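Side-chain contacts in histidine-containing phosphotransfer protein (Zea mays, PDB 1WN0), which probably relays phosphoryl groups from cytokinin sensor histidine kinases to response regulators in the multistep His-to-Asp phosphorelay, using a four-helix bundle: residues R102-Q106 with D107-D111; I69-F72 with D73-D76; Q29-M32 with L33-D36; L127-K130 with F131-M134. One frame throughout, in Å; residues are numbered along the deposited sequence.

Contact 1: R102-Q106 with D107-D111; sequences RQLCQ and DKNRD
L104 and N109 close a Schellman motif at the end of helix 101-106, a worked example of how a helix end satisfies carbonyls of its last turn. The N-H of N109 reaches back five residues to L104 O at 3.0 Å and is nearly straight, with an N-H...O angle of 171°. Inside that loop K108 N donates to C105 O at 2.9 Å, meeting the carbonyl from well above its plane. The positive phi of K108 (56°) then turns the chain out of the helix and brings the next amide, N109 N, back to L104 O. One step earlier D107 N still makes the regular helical bond, to Q103 O at 2.9 Å. Three successive carbonyls of the last turn are thus satisfied by three successive amides.

The side chains add looser contacts. The D107 carboxylate crosses the Q103 amide, their planes almost perpendicular (86°), and OD2 comes within 3.4 Å of Q103 NE2. L104 lays CD2 3.9 Å from N109 ND2, and also covers C113 and A116 of the next helix, 110-138. N109 is the N-cap of that helix: its OD1 accepts from G112 N, so a single residue serves both helix ends, through its backbone and its side chain. Just beyond, R110 ties the turn to the loop between helices 42-64 and 72-88, where its NH2 donates to L65 O and Q67 O.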
ATOM      1  N   ARG A 102      -8.095   0.338  13.564  1.00 43.91           N
ATOM      2  CA  ARG A 102      -7.972   0.765  14.947  1.00 47.30           C
ATOM      3  C   ARG A 102      -9.160   0.393  15.748  1.00 43.20           C
ATOM      4  O   ARG A 102      -9.048  -0.215  16.819  1.00 45.70           O
ATOM      5  CB  ARG A 102      -7.750   2.283  15.088  1.00 48.22           C
ATOM      6  CG  ARG A 102      -6.288   2.650  14.548  1.00 61.16           C
ATOM      7  CD  ARG A 102      -5.375   1.464  13.826  1.00 64.81           C
ATOM      8  NE  ARG A 102      -4.713   2.006  12.617  1.00 67.64           N
ATOM      9  CZ  ARG A 102      -3.389   2.068  12.427  1.00 72.45           C
ATOM     10  NH1 ARG A 102      -2.536   1.518  13.326  1.00 72.77           N
ATOM     11  NH2 ARG A 102      -2.935   2.674  11.323  1.00 71.34           N
ATOM     12  N   GLN A 103     -10.312   0.715  15.250  1.00 38.72           N
ATOM     13  CA  GLN A 103     -11.423   0.356  16.059  1.00 38.17           C
ATOM     14  C   GLN A 103     -11.448  -1.211  16.107  1.00 35.21           C
ATOM     15  O   GLN A 103     -11.798  -1.755  17.065  1.00 33.84           O
ATOM     16  CB  GLN A 103     -12.715   1.080  15.584  1.00 35.75           C
ATOM     17  CG  GLN A 103     -13.986   0.710  16.420  1.00 35.74           C
ATOM     18  CD  GLN A 103     -13.862   1.179  17.855  1.00 31.68           C
ATOM     19  OE1 GLN A 103     -13.026   2.069  18.112  1.00 33.97           O
ATOM     20  NE2 GLN A 103     -14.611   0.529  18.817  1.00 32.52           N
ATOM     21  N   LEU A 104     -11.068  -1.881  15.008  1.00 34.23           N
ATOM     22  CA  LEU A 104     -11.172  -3.298  14.935  1.00 34.47           C
ATOM     23  C   LEU A 104     -10.298  -4.012  15.953  1.00 34.99           C
ATOM     24  O   LEU A 104     -10.714  -4.993  16.565  1.00 26.97           O
ATOM     25  CB  LEU A 104     -10.827  -3.778  13.546  1.00 35.40           C
ATOM     26  CG  LEU A 104     -11.828  -3.231  12.435  1.00 35.16           C
ATOM     27  CD1 LEU A 104     -11.209  -3.658  11.174  1.00 37.99           C
ATOM     28  CD2 LEU A 104     -13.172  -3.754  12.453  1.00 29.00           C
ATOM     29  N   CYS A 105      -9.083  -3.520  16.080  1.00 36.29           N
ATOM     30  CA  CYS A 105      -8.158  -4.016  17.056  1.00 37.58           C
ATOM     31  C   CYS A 105      -8.567  -3.615  18.446  1.00 40.35           C
ATOM     32  O   CYS A 105      -8.487  -4.446  19.374  1.00 40.31           O
ATOM     33  CB  CYS A 105      -6.808  -3.440  16.814  1.00 39.41           C
ATOM     34  SG  CYS A 105      -6.003  -4.244  15.445  1.00 36.34           S
ATOM     35  N   GLN A 106      -9.066  -2.379  18.622  1.00 40.13           N
ATOM     36  CA  GLN A 106      -9.660  -2.017  19.940  1.00 40.77           C
ATOM     37  C   GLN A 106     -10.661  -3.047  20.380  1.00 40.20           C
ATOM     38  O   GLN A 106     -10.690  -3.549  21.570  1.00 39.38           O
ATOM     39  CB  GLN A 106     -10.362  -0.594  19.874  1.00 42.99           C
ATOM     40  CG  GLN A 106     -11.197  -0.191  21.138  1.00 47.03           C
ATOM     41  CD  GLN A 106     -10.271  -0.056  22.394  1.00 55.37           C
ATOM     42  OE1 GLN A 106      -9.086   0.382  22.233  1.00 54.46           O
ATOM     43  NE2 GLN A 106     -10.768  -0.491  23.588  1.00 45.56           N
ATOM     44  N   ASP A 107     -11.526  -3.412  19.409  1.00 36.98           N
ATOM     45  CA  ASP A 107     -12.534  -4.379  19.780  1.00 36.34           C
ATOM     46  C   ASP A 107     -12.056  -5.778  19.737  1.00 34.12           C
ATOM     47  O   ASP A 107     -12.865  -6.628  20.058  1.00 34.92           O
ATOM     48  CB  ASP A 107     -13.755  -4.283  18.862  1.00 37.64           C
ATOM     49  CG  ASP A 107     -14.698  -3.139  19.238  1.00 41.49           C
ATOM     50  OD1 ASP A 107     -15.571  -2.913  18.412  1.00 38.59           O
ATOM     51  OD2 ASP A 107     -14.693  -2.536  20.339  1.00 41.72           O
ATOM     52  N   LYS A 108     -10.831  -6.080  19.257  1.00 32.56           N
ATOM     53  CA  LYS A 108     -10.479  -7.479  19.185  1.00 34.47           C
ATOM     54  C   LYS A 108     -11.454  -8.301  18.374  1.00 34.75           C
ATOM     55  O   LYS A 108     -11.795  -9.433  18.749  1.00 35.79           O
ATOM     56  CB  LYS A 108     -10.364  -8.092  20.583  1.00 32.31           C
ATOM     57  CG  LYS A 108      -9.302  -7.430  21.401  1.00 40.02           C
ATOM     58  CD  LYS A 108      -9.408  -7.925  22.943  1.00 47.69           C
ATOM     59  CE  LYS A 108      -8.227  -7.287  23.793  1.00 55.30           C
ATOM     60  NZ  LYS A 108      -6.988  -6.727  22.960  1.00 56.85           N
ATOM     61  N   ASN A 109     -11.808  -7.726  17.217  1.00 36.45           N
ATOM     62  CA  ASN A 109     -12.777  -8.200  16.246  1.00 35.04           C
ATOM     63  C   ASN A 109     -11.936  -8.857  15.116  1.00 33.76           C
ATOM     64  O   ASN A 109     -11.585  -8.273  14.075  1.00 31.29           O
ATOM     65  CB  ASN A 109     -13.625  -7.010  15.769  1.00 33.67           C
ATOM     66  CG  ASN A 109     -14.630  -7.375  14.716  1.00 35.80           C
ATOM     67  OD1 ASN A 109     -14.688  -8.544  14.249  1.00 33.96           O
ATOM     68  ND2 ASN A 109     -15.427  -6.339  14.213  1.00 39.10           N
ATOM     69  N   ARG A 110     -11.702 -10.154  15.335  1.00 33.29           N
ATOM     70  CA  ARG A 110     -11.098 -10.942  14.294  1.00 35.00           C
ATOM     71  C   ARG A 110     -11.853 -10.947  12.984  1.00 34.24           C
ATOM     72  O   ARG A 110     -11.239 -10.746  11.944  1.00 33.88           O
ATOM     73  CB  ARG A 110     -10.967 -12.295  14.743  1.00 33.74           C
ATOM     74  CG  ARG A 110     -10.103 -13.173  13.950  1.00 36.82           C
ATOM     75  CD  ARG A 110     -10.516 -14.583  14.664  1.00 38.00           C
ATOM     76  NE  ARG A 110      -9.468 -15.270  14.355  1.00 34.75           N
ATOM     77  CZ  ARG A 110      -8.730 -15.917  15.088  1.00 35.72           C
ATOM     78  NH1 ARG A 110      -9.111 -16.296  16.218  1.00 27.51           N
ATOM     79  NH2 ARG A 110      -7.630 -16.370  14.480  1.00 34.33           N
ATOM     80  N   ASP A 111     -13.165 -11.040  13.039  1.00 32.50           N
ATOM     81  CA  ASP A 111     -13.928 -11.033  11.786  1.00 33.10           C
ATOM     82  C   ASP A 111     -13.591  -9.789  11.001  1.00 32.19           C
ATOM     83  O   ASP A 111     -13.299  -9.787   9.830  1.00 31.14           O
ATOM     84  CB  ASP A 111     -15.444 -11.018  11.996  1.00 36.62           C
ATOM     85  CG  ASP A 111     -16.060 -12.368  12.544  1.00 37.20           C
ATOM     86  OD1 ASP A 111     -17.126 -12.276  13.222  1.00 42.11           O
ATOM     87  OD2 ASP A 111     -15.653 -13.499  12.269  1.00 38.32           O
TER

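Contact 2: I69-F72 with D73-D76; sequences IVDF and DKVD
D71 lays its carboxylate across the aliphatic chain of K74, CG lying 3.7 Å from K74 CB and OD2 3.6 Å from K74 CE. The acid's CG stands opposite its backbone N (chi1 -166°), which swings OD1 over the first turn of helix 72-88. There it accepts from K74 N, a straight but weak bond of 3.5 Å. OD2 has another task: a water donates to it at 2.6 Å and weakly accepts from K74 NZ, bridging two charges that stand 4.4 Å apart and form no direct salt bridge. Were D71 replaced by an alanine, K74 N would probably lose its side-chain acceptor and the bridging water its carboxylate. The backbone carbonyl of D71 takes V75 N at 3.1 Å, in the carbonyl plane, and F72 O takes D76 N, beginning the regular helical pattern.

On the inner side, V70 CG1 meets V75 CG2 at 4.1 Å and also sits over the centre of one face of the F72 ring. V75 continues onto L61 and L64 of helix 42-64. With D71 as N-cap, the V70-V75 contact, joining the residue before the cap to the one four positions after it, is the hydrophobic staple common at capped helix N-termini.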
ATOM      1  N   ILE A  69      -5.258 -17.647  19.428  1.00 39.61           N
ATOM      2  CA  ILE A  69      -5.387 -16.395  20.155  1.00 37.20           C
ATOM      3  C   ILE A  69      -4.664 -15.334  19.305  1.00 35.95           C
ATOM      4  O   ILE A  69      -3.518 -15.452  18.982  1.00 36.85           O
ATOM      5  CB  ILE A  69      -4.752 -16.540  21.526  1.00 39.81           C
ATOM      6  CG1 ILE A  69      -5.445 -17.675  22.376  1.00 38.55           C
ATOM      7  CG2 ILE A  69      -4.746 -15.133  22.293  1.00 39.74           C
ATOM      8  CD1 ILE A  69      -6.996 -17.602  22.522  1.00 42.91           C
ATOM      9  N   VAL A  70      -5.389 -14.343  18.904  1.00 31.42           N
ATOM     10  CA  VAL A  70      -4.832 -13.287  18.090  1.00 32.42           C
ATOM     11  C   VAL A  70      -4.160 -12.251  18.898  1.00 31.65           C
ATOM     12  O   VAL A  70      -4.750 -11.728  19.823  1.00 32.51           O
ATOM     13  CB  VAL A  70      -5.892 -12.554  17.285  1.00 27.70           C
ATOM     14  CG1 VAL A  70      -5.284 -11.424  16.554  1.00 30.89           C
ATOM     15  CG2 VAL A  70      -6.560 -13.571  16.365  1.00 32.48           C
ATOM     16  N   ASP A  71      -2.901 -11.973  18.567  1.00 32.57           N
ATOM     17  CA  ASP A  71      -2.190 -10.825  19.198  1.00 33.15           C
ATOM     18  C   ASP A  71      -2.595  -9.469  18.527  1.00 32.67           C
ATOM     19  O   ASP A  71      -1.948  -9.050  17.545  1.00 31.48           O
ATOM     20  CB  ASP A  71      -0.745 -11.121  18.936  1.00 34.39           C
ATOM     21  CG  ASP A  71       0.248 -10.266  19.773  1.00 38.67           C
ATOM     22  OD1 ASP A  71      -0.117  -9.231  20.326  1.00 39.99           O
ATOM     23  OD2 ASP A  71       1.454 -10.637  19.829  1.00 45.76           O
ATOM     24  N   PHE A  72      -3.589  -8.784  19.094  1.00 33.01           N
ATOM     25  CA  PHE A  72      -4.161  -7.632  18.431  1.00 33.78           C
ATOM     26  C   PHE A  72      -3.279  -6.381  18.435  1.00 35.48           C
ATOM     27  O   PHE A  72      -3.370  -5.577  17.483  1.00 37.38           O
ATOM     28  CB  PHE A  72      -5.614  -7.289  18.917  1.00 34.07           C
ATOM     29  CG  PHE A  72      -6.689  -8.285  18.474  1.00 30.03           C
ATOM     30  CD1 PHE A  72      -7.306  -8.140  17.262  1.00 31.21           C
ATOM     31  CD2 PHE A  72      -7.151  -9.318  19.331  1.00 31.69           C
ATOM     32  CE1 PHE A  72      -8.269  -8.991  16.842  1.00 29.46           C
ATOM     33  CE2 PHE A  72      -8.145 -10.150  18.921  1.00 29.26           C
ATOM     34  CZ  PHE A  72      -8.653  -9.999  17.603  1.00 23.47           C
ATOM     35  N   ASP A  73      -2.415  -6.248  19.397  1.00 35.26           N
ATOM     36  CA  ASP A  73      -1.407  -5.196  19.499  1.00 37.16           C
ATOM     37  C   ASP A  73      -0.355  -5.306  18.365  1.00 36.50           C
ATOM     38  O   ASP A  73       0.021  -4.295  17.759  1.00 37.88           O
ATOM     39  CB  ASP A  73      -0.564  -5.341  20.830  1.00 38.94           C
ATOM     40  CG  ASP A  73      -1.395  -5.126  22.108  1.00 42.53           C
ATOM     41  OD1 ASP A  73      -2.473  -4.503  22.037  1.00 46.24           O
ATOM     42  OD2 ASP A  73      -1.023  -5.519  23.214  1.00 49.23           O
ATOM     43  N   LYS A  74       0.113  -6.531  18.125  1.00 34.40           N
ATOM     44  CA  LYS A  74       0.924  -6.809  16.956  1.00 33.31           C
ATOM     45  C   LYS A  74       0.250  -6.587  15.625  1.00 32.79           C
ATOM     46  O   LYS A  74       0.931  -6.053  14.721  1.00 30.06           O
ATOM     47  CB  LYS A  74       1.469  -8.225  16.994  1.00 33.92           C
ATOM     48  CG  LYS A  74       2.616  -8.447  16.038  1.00 38.75           C
ATOM     49  CD  LYS A  74       3.300  -9.841  16.165  1.00 45.44           C
ATOM     50  CE  LYS A  74       4.142  -9.961  17.491  1.00 52.84           C
ATOM     51  NZ  LYS A  74       5.100 -11.141  17.397  1.00 52.44           N
ATOM     52  N   VAL A  75      -1.041  -6.989  15.466  1.00 33.02           N
ATOM     53  CA  VAL A  75      -1.702  -6.674  14.140  1.00 34.04           C
ATOM     54  C   VAL A  75      -1.659  -5.174  13.959  1.00 31.50           C
ATOM     55  O   VAL A  75      -1.370  -4.628  12.896  1.00 33.44           O
ATOM     56  CB  VAL A  75      -3.196  -7.141  14.219  1.00 34.78           C
ATOM     57  CG1 VAL A  75      -4.119  -6.604  13.132  1.00 33.97           C
ATOM     58  CG2 VAL A  75      -3.217  -8.657  14.379  1.00 34.70           C
ATOM     59  N   ASP A  76      -2.048  -4.486  15.001  1.00 34.77           N
ATOM     60  CA  ASP A  76      -2.067  -3.010  15.020  1.00 35.43           C
ATOM     61  C   ASP A  76      -0.671  -2.394  14.695  1.00 34.21           C
ATOM     62  O   ASP A  76      -0.448  -1.554  13.823  1.00 32.51           O
ATOM     63  CB  ASP A  76      -2.500  -2.468  16.377  1.00 38.88           C
ATOM     64  CG  ASP A  76      -3.095  -1.080  16.241  1.00 46.17           C
ATOM     65  OD1 ASP A  76      -4.171  -0.998  15.604  1.00 59.96           O
ATOM     66  OD2 ASP A  76      -2.500  -0.042  16.492  1.00 51.11           O
TER
HETATM   67  O   HOH W   1       2.529 -12.717  18.647  1.00 64.96           O

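Contact 3: Q29-M32 with L33-D36; sequences QLQM and LQED
Q31 and Q34, one helical turn apart, run side by side and point the same way, with their amide planes only 25° apart. The match in direction does not bring the amides together. Q31 is bent at its second torsion (chi2 18°), which carries its nitrogen end back against the aliphatic part of its neighbour: NE2 lies 3.3 Å from Q34 CB and 3.4 Å from Q34 CG. Q34, with CG placed opposite its own backbone N (chi1 -175°), leads its amide onward, away from the earlier turn. The pair thus meets nitrogen against methylene rather than amide to amide.

This is the last turn of helix 25-34, which packs beside the HPt four-helix bundle. Q31 and Q34 both touch V43 of helix 42-64 and E138 of helix 110-138, and Q31 touches M134 as well.

E35 takes a different course, its CG passing 3.5 Å from Q31 O. The same oxygen accepts from E35 N at 3.1 Å, the regular helical bond here. By contrast L33 N is divided between Q29 O and L30 O, both bonds weak, as a helix begins to fray. L33 brings CD2 to 4.3 Å from L30 CD2, a light apolar touch; beyond it L30 covers V43 while L33 covers F42. D36, already outside the helix, sends N weakly to L33 O at 3.4 Å.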
ATOM      1  N   GLN A  29       3.934  14.321  -6.817  1.00 56.36           N
ATOM      2  CA  GLN A  29       5.178  14.972  -6.385  1.00 56.58           C
ATOM      3  C   GLN A  29       6.358  13.992  -6.598  1.00 54.52           C
ATOM      4  O   GLN A  29       7.410  14.334  -7.088  1.00 51.38           O
ATOM      5  CB  GLN A  29       5.024  15.414  -4.923  1.00 57.30           C
ATOM      6  CG  GLN A  29       5.794  16.656  -4.559  1.00 62.50           C
ATOM      7  CD  GLN A  29       6.770  16.405  -3.383  1.00 68.34           C
ATOM      8  OE1 GLN A  29       7.955  16.062  -3.564  1.00 61.43           O
ATOM      9  NE2 GLN A  29       6.257  16.614  -2.178  1.00 72.28           N
ATOM     10  N   LEU A  30       6.097  12.732  -6.335  1.00 54.27           N
ATOM     11  CA  LEU A  30       7.100  11.698  -6.534  1.00 55.00           C
ATOM     12  C   LEU A  30       7.542  11.557  -7.942  1.00 54.99           C
ATOM     13  O   LEU A  30       8.699  11.406  -8.196  1.00 52.94           O
ATOM     14  CB  LEU A  30       6.554  10.353  -6.089  1.00 54.20           C
ATOM     15  CG  LEU A  30       7.194   9.721  -4.939  1.00 54.62           C
ATOM     16  CD1 LEU A  30       6.652   8.300  -4.854  1.00 54.98           C
ATOM     17  CD2 LEU A  30       8.639   9.705  -5.161  1.00 55.20           C
ATOM     18  N   GLN A  31       6.583  11.550  -8.851  1.00 57.56           N
ATOM     19  CA  GLN A  31       6.842  11.210 -10.207  1.00 60.02           C
ATOM     20  C   GLN A  31       7.431  12.404 -10.894  1.00 60.87           C
ATOM     21  O   GLN A  31       8.104  12.289 -11.915  1.00 61.64           O
ATOM     22  CB  GLN A  31       5.504  10.822 -10.884  1.00 61.55           C
ATOM     23  CG  GLN A  31       5.510   9.679 -11.991  1.00 63.57           C
ATOM     24  CD  GLN A  31       6.706   8.701 -12.098  1.00 63.08           C
ATOM     25  OE1 GLN A  31       6.764   7.674 -11.418  1.00 68.20           O
ATOM     26  NE2 GLN A  31       7.580   8.964 -13.044  1.00 68.07           N
ATOM     27  N   MET A  32       7.135  13.582 -10.381  1.00 62.13           N
ATOM     28  CA  MET A  32       7.770  14.845 -10.888  1.00 63.92           C
ATOM     29  C   MET A  32       9.323  14.707 -10.716  1.00 62.38           C
ATOM     30  O   MET A  32      10.103  15.161 -11.522  1.00 61.07           O
ATOM     31  CB  MET A  32       7.170  16.114 -10.167  1.00 64.54           C
ATOM     32  CG  MET A  32       6.558  17.279 -11.017  1.00 71.42           C
ATOM     33  SD  MET A  32       5.654  17.020 -12.720  1.00 79.45           S
ATOM     34  CE  MET A  32       4.208  15.733 -12.250  1.00 81.92           C
ATOM     35  N   LEU A  33       9.728  14.005  -9.661  1.00 61.82           N
ATOM     36  CA  LEU A  33      11.111  13.702  -9.411  1.00 61.30           C
ATOM     37  C   LEU A  33      11.703  12.797 -10.502  1.00 61.54           C
ATOM     38  O   LEU A  33      12.779  13.064 -10.932  1.00 60.69           O
ATOM     39  CB  LEU A  33      11.212  13.044  -8.035  1.00 61.31           C
ATOM     40  CG  LEU A  33      12.008  13.562  -6.832  1.00 62.36           C
ATOM     41  CD1 LEU A  33      12.382  15.145  -6.903  1.00 59.70           C
ATOM     42  CD2 LEU A  33      11.351  13.043  -5.468  1.00 55.93           C
ATOM     43  N   GLN A  34      11.004  11.734 -10.919  1.00 62.77           N
ATOM     44  CA  GLN A  34      11.502  10.751 -11.903  1.00 64.35           C
ATOM     45  C   GLN A  34      11.627  11.413 -13.273  1.00 65.20           C
ATOM     46  O   GLN A  34      12.585  11.148 -13.991  1.00 62.14           O
ATOM     47  CB  GLN A  34      10.592   9.488 -11.902  1.00 65.21           C
ATOM     48  CG  GLN A  34      10.878   8.135 -12.749  1.00 68.50           C
ATOM     49  CD  GLN A  34      12.303   7.365 -12.634  1.00 72.77           C
ATOM     50  OE1 GLN A  34      12.686   6.632 -11.623  1.00 71.93           O
ATOM     51  NE2 GLN A  34      13.004   7.440 -13.757  1.00 68.28           N
ATOM     52  N   GLU A  35      10.714  12.348 -13.574  1.00 68.53           N
ATOM     53  CA  GLU A  35      10.621  13.020 -14.895  1.00 71.77           C
ATOM     54  C   GLU A  35      11.742  14.097 -15.072  1.00 73.74           C
ATOM     55  O   GLU A  35      11.972  14.593 -16.168  1.00 74.38           O
ATOM     56  CB  GLU A  35       9.186  13.630 -15.127  1.00 72.24           C
ATOM     57  CG  GLU A  35       8.042  12.587 -15.359  1.00 75.98           C
ATOM     58  CD  GLU A  35       6.677  13.119 -15.927  1.00 79.72           C
ATOM     59  OE1 GLU A  35       5.691  12.321 -15.940  1.00 78.28           O
ATOM     60  OE2 GLU A  35       6.576  14.304 -16.385  1.00 81.50           O
ATOM     61  N   ASP A  36      12.446  14.436 -13.986  1.00 75.36           N
ATOM     62  CA  ASP A  36      13.572  15.376 -13.990  1.00 75.86           C
ATOM     63  C   ASP A  36      14.855  14.492 -13.993  1.00 75.89           C
ATOM     64  O   ASP A  36      14.974  13.516 -13.236  1.00 76.87           O
ATOM     65  CB  ASP A  36      13.347  16.395 -12.793  1.00 76.43           C
ATOM     66  CG  ASP A  36      14.463  16.391 -11.655  1.00 78.86           C
ATOM     67  OD1 ASP A  36      14.501  15.510 -10.668  1.00 70.48           O
ATOM     68  OD2 ASP A  36      15.299  17.348 -11.694  1.00 80.34           O
TER

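Contact 4: L127-K130 with F131-M134; sequences LRNK and FQTM
Within helix 110-138, the long helix of the HPt four-helix bundle, L127 and F131 stand one turn apart and make a CH-pi contact. L127 CD2 lies 3.3 Å from the centroid of the F131 ring and 13° off its normal, squarely over one face, while CD1 flanks the ring at 3.4 Å from CE2. With CG opposite its backbone N (chi1 -161°), the leucine is aimed along the helix toward that ring. Shortening F131 to an alanine is likely to strip both L127 methyls of the ring they pack on and open a gap beside them.

The outer side is polar. R128 and Q132 run alongside each other, their flat ends 9° from parallel, and Q132 OE1 rests 3.5 Å from R128 CG. R128 NH1 forms a salt bridge with D55, but its buried NE has no partner. T133 OG1 gives a weak bond to K130 O at 3.4 Å, an oxygen that also takes M134 N at 2.8 Å.

Around this turn, F131 meets M17 of helix 10-19, V47 of helix 42-64 and the ring of F27, at about 40° to its own; L127 faces F50, and M134 touches both helix 10-19 and helix 25-34.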
ATOM      1  N   LEU A 127      -2.894  -1.862  -7.027  1.00 45.47           N
ATOM      2  CA  LEU A 127      -1.948  -0.792  -7.174  1.00 43.25           C
ATOM      3  C   LEU A 127      -0.604  -1.346  -7.511  1.00 42.98           C
ATOM      4  O   LEU A 127       0.095  -0.864  -8.405  1.00 40.79           O
ATOM      5  CB  LEU A 127      -1.877   0.029  -5.906  1.00 43.93           C
ATOM      6  CG  LEU A 127      -1.290   1.456  -5.941  1.00 45.05           C
ATOM      7  CD1 LEU A 127      -0.559   1.785  -4.707  1.00 46.80           C
ATOM      8  CD2 LEU A 127      -0.519   1.783  -7.052  1.00 47.20           C
ATOM      9  N   ARG A 128      -0.202  -2.403  -6.833  1.00 41.82           N
ATOM     10  CA  ARG A 128       1.018  -3.023  -7.252  1.00 42.67           C
ATOM     11  C   ARG A 128       1.153  -3.273  -8.788  1.00 46.09           C
ATOM     12  O   ARG A 128       2.225  -2.962  -9.367  1.00 43.65           O
ATOM     13  CB  ARG A 128       1.214  -4.350  -6.602  1.00 42.20           C
ATOM     14  CG  ARG A 128       2.585  -4.934  -6.950  1.00 41.25           C
ATOM     15  CD  ARG A 128       2.924  -6.123  -6.046  1.00 47.02           C
ATOM     16  NE  ARG A 128       2.034  -7.206  -6.381  1.00 48.18           N
ATOM     17  CZ  ARG A 128       1.921  -8.380  -5.755  1.00 51.75           C
ATOM     18  NH1 ARG A 128       2.687  -8.720  -4.675  1.00 50.33           N
ATOM     19  NH2 ARG A 128       1.031  -9.240  -6.281  1.00 47.53           N
ATOM     20  N   ASN A 129       0.097  -3.888  -9.393  1.00 46.67           N
ATOM     21  CA  ASN A 129       0.114  -4.223 -10.802  1.00 49.63           C
ATOM     22  C   ASN A 129       0.289  -3.014 -11.660  1.00 50.36           C
ATOM     23  O   ASN A 129       0.998  -3.098 -12.626  1.00 51.26           O
ATOM     24  CB  ASN A 129      -1.122  -5.043 -11.306  1.00 50.49           C
ATOM     25  CG  ASN A 129      -1.143  -6.505 -10.679  1.00 55.50           C
ATOM     26  OD1 ASN A 129      -0.052  -7.069 -10.312  1.00 56.70           O
ATOM     27  ND2 ASN A 129      -2.375  -7.105 -10.554  1.00 55.88           N
ATOM     28  N   LYS A 130      -0.371  -1.924 -11.312  1.00 49.90           N
ATOM     29  CA  LYS A 130      -0.182  -0.706 -11.981  1.00 49.88           C
ATOM     30  C   LYS A 130       1.259  -0.230 -11.869  1.00 49.19           C
ATOM     31  O   LYS A 130       1.868   0.199 -12.852  1.00 50.32           O
ATOM     32  CB  LYS A 130      -1.116   0.351 -11.412  1.00 50.52           C
ATOM     33  CG  LYS A 130      -2.588  -0.011 -11.525  1.00 55.50           C
ATOM     34  CD  LYS A 130      -3.161   0.295 -12.854  1.00 61.01           C
ATOM     35  CE  LYS A 130      -4.573  -0.120 -12.896  1.00 65.03           C
ATOM     36  NZ  LYS A 130      -4.725  -1.319 -12.116  1.00 70.00           N
ATOM     37  N   PHE A 131       1.795  -0.269 -10.669  1.00 47.63           N
ATOM     38  CA  PHE A 131       3.149   0.245 -10.406  1.00 46.95           C
ATOM     39  C   PHE A 131       4.154  -0.586 -11.202  1.00 46.94           C
ATOM     40  O   PHE A 131       5.227  -0.062 -11.581  1.00 44.81           O
ATOM     41  CB  PHE A 131       3.574   0.196  -8.899  1.00 45.35           C
ATOM     42  CG  PHE A 131       3.127   1.368  -8.058  1.00 45.27           C
ATOM     43  CD1 PHE A 131       2.965   2.650  -8.575  1.00 49.23           C
ATOM     44  CD2 PHE A 131       2.938   1.188  -6.686  1.00 46.98           C
ATOM     45  CE1 PHE A 131       2.581   3.679  -7.750  1.00 49.63           C
ATOM     46  CE2 PHE A 131       2.555   2.221  -5.884  1.00 44.10           C
ATOM     47  CZ  PHE A 131       2.377   3.438  -6.411  1.00 46.58           C
ATOM     48  N   GLN A 132       3.859  -1.870 -11.384  1.00 47.70           N
ATOM     49  CA  GLN A 132       4.836  -2.756 -11.986  1.00 50.64           C
ATOM     50  C   GLN A 132       4.927  -2.465 -13.504  1.00 51.55           C
ATOM     51  O   GLN A 132       6.022  -2.309 -14.046  1.00 49.83           O
ATOM     52  CB  GLN A 132       4.522  -4.207 -11.800  1.00 50.78           C
ATOM     53  CG  GLN A 132       4.967  -4.838 -10.497  1.00 55.00           C
ATOM     54  CD  GLN A 132       4.224  -6.187 -10.252  1.00 59.91           C
ATOM     55  OE1 GLN A 132       4.479  -6.868  -9.226  1.00 61.94           O
ATOM     56  NE2 GLN A 132       3.316  -6.594 -11.214  1.00 55.29           N
ATOM     57  N   THR A 133       3.792  -2.364 -14.170  1.00 53.17           N
ATOM     58  CA  THR A 133       3.821  -1.856 -15.558  1.00 55.00           C
ATOM     59  C   THR A 133       4.362  -0.414 -15.632  1.00 54.87           C
ATOM     60  O   THR A 133       5.092  -0.021 -16.558  1.00 55.80           O
ATOM     61  CB  THR A 133       2.442  -2.060 -16.279  1.00 56.11           C
ATOM     62  OG1 THR A 133       1.521  -0.997 -15.964  1.00 59.24           O
ATOM     63  CG2 THR A 133       1.726  -3.369 -15.804  1.00 54.45           C
ATOM     64  N   MET A 134       4.033   0.414 -14.672  1.00 55.77           N
ATOM     65  CA  MET A 134       4.660   1.729 -14.637  1.00 56.40           C
ATOM     66  C   MET A 134       6.155   1.620 -14.842  1.00 57.46           C
ATOM     67  O   MET A 134       6.709   2.304 -15.766  1.00 58.17           O
ATOM     68  CB  MET A 134       4.459   2.419 -13.314  1.00 56.40           C
ATOM     69  CG  MET A 134       4.776   3.878 -13.422  1.00 57.39           C
ATOM     70  SD  MET A 134       4.597   4.736 -11.872  1.00 55.44           S
ATOM     71  CE  MET A 134       5.795   3.930 -10.914  1.00 52.40           C
TER

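How the contacts relate
The four contacts form two touching pairs on opposite sides of the chain's centre. Contacts 1 and 2, their centres about 9 Å apart, meet where K108 packs on the F72 ring and R110 on V70; a long, weak ion pair joins R102 to D76, and R102 touches H80, the predicted phosphorylation site. Contact 1 lies at the surface and relies on backbone bonds, whereas contact 2, partly buried, adds a side-chain cap and a hydrophobic staple. Contacts 3 and 4, their centres about 16 Å apart, touch through Q31 and M134; both are partly buried. Contact 4, with L127, F131 and M134 buried, is built on an aromatic face, contact 3 on a fraying turn. Contacts 1 and 4 share helix 110-138.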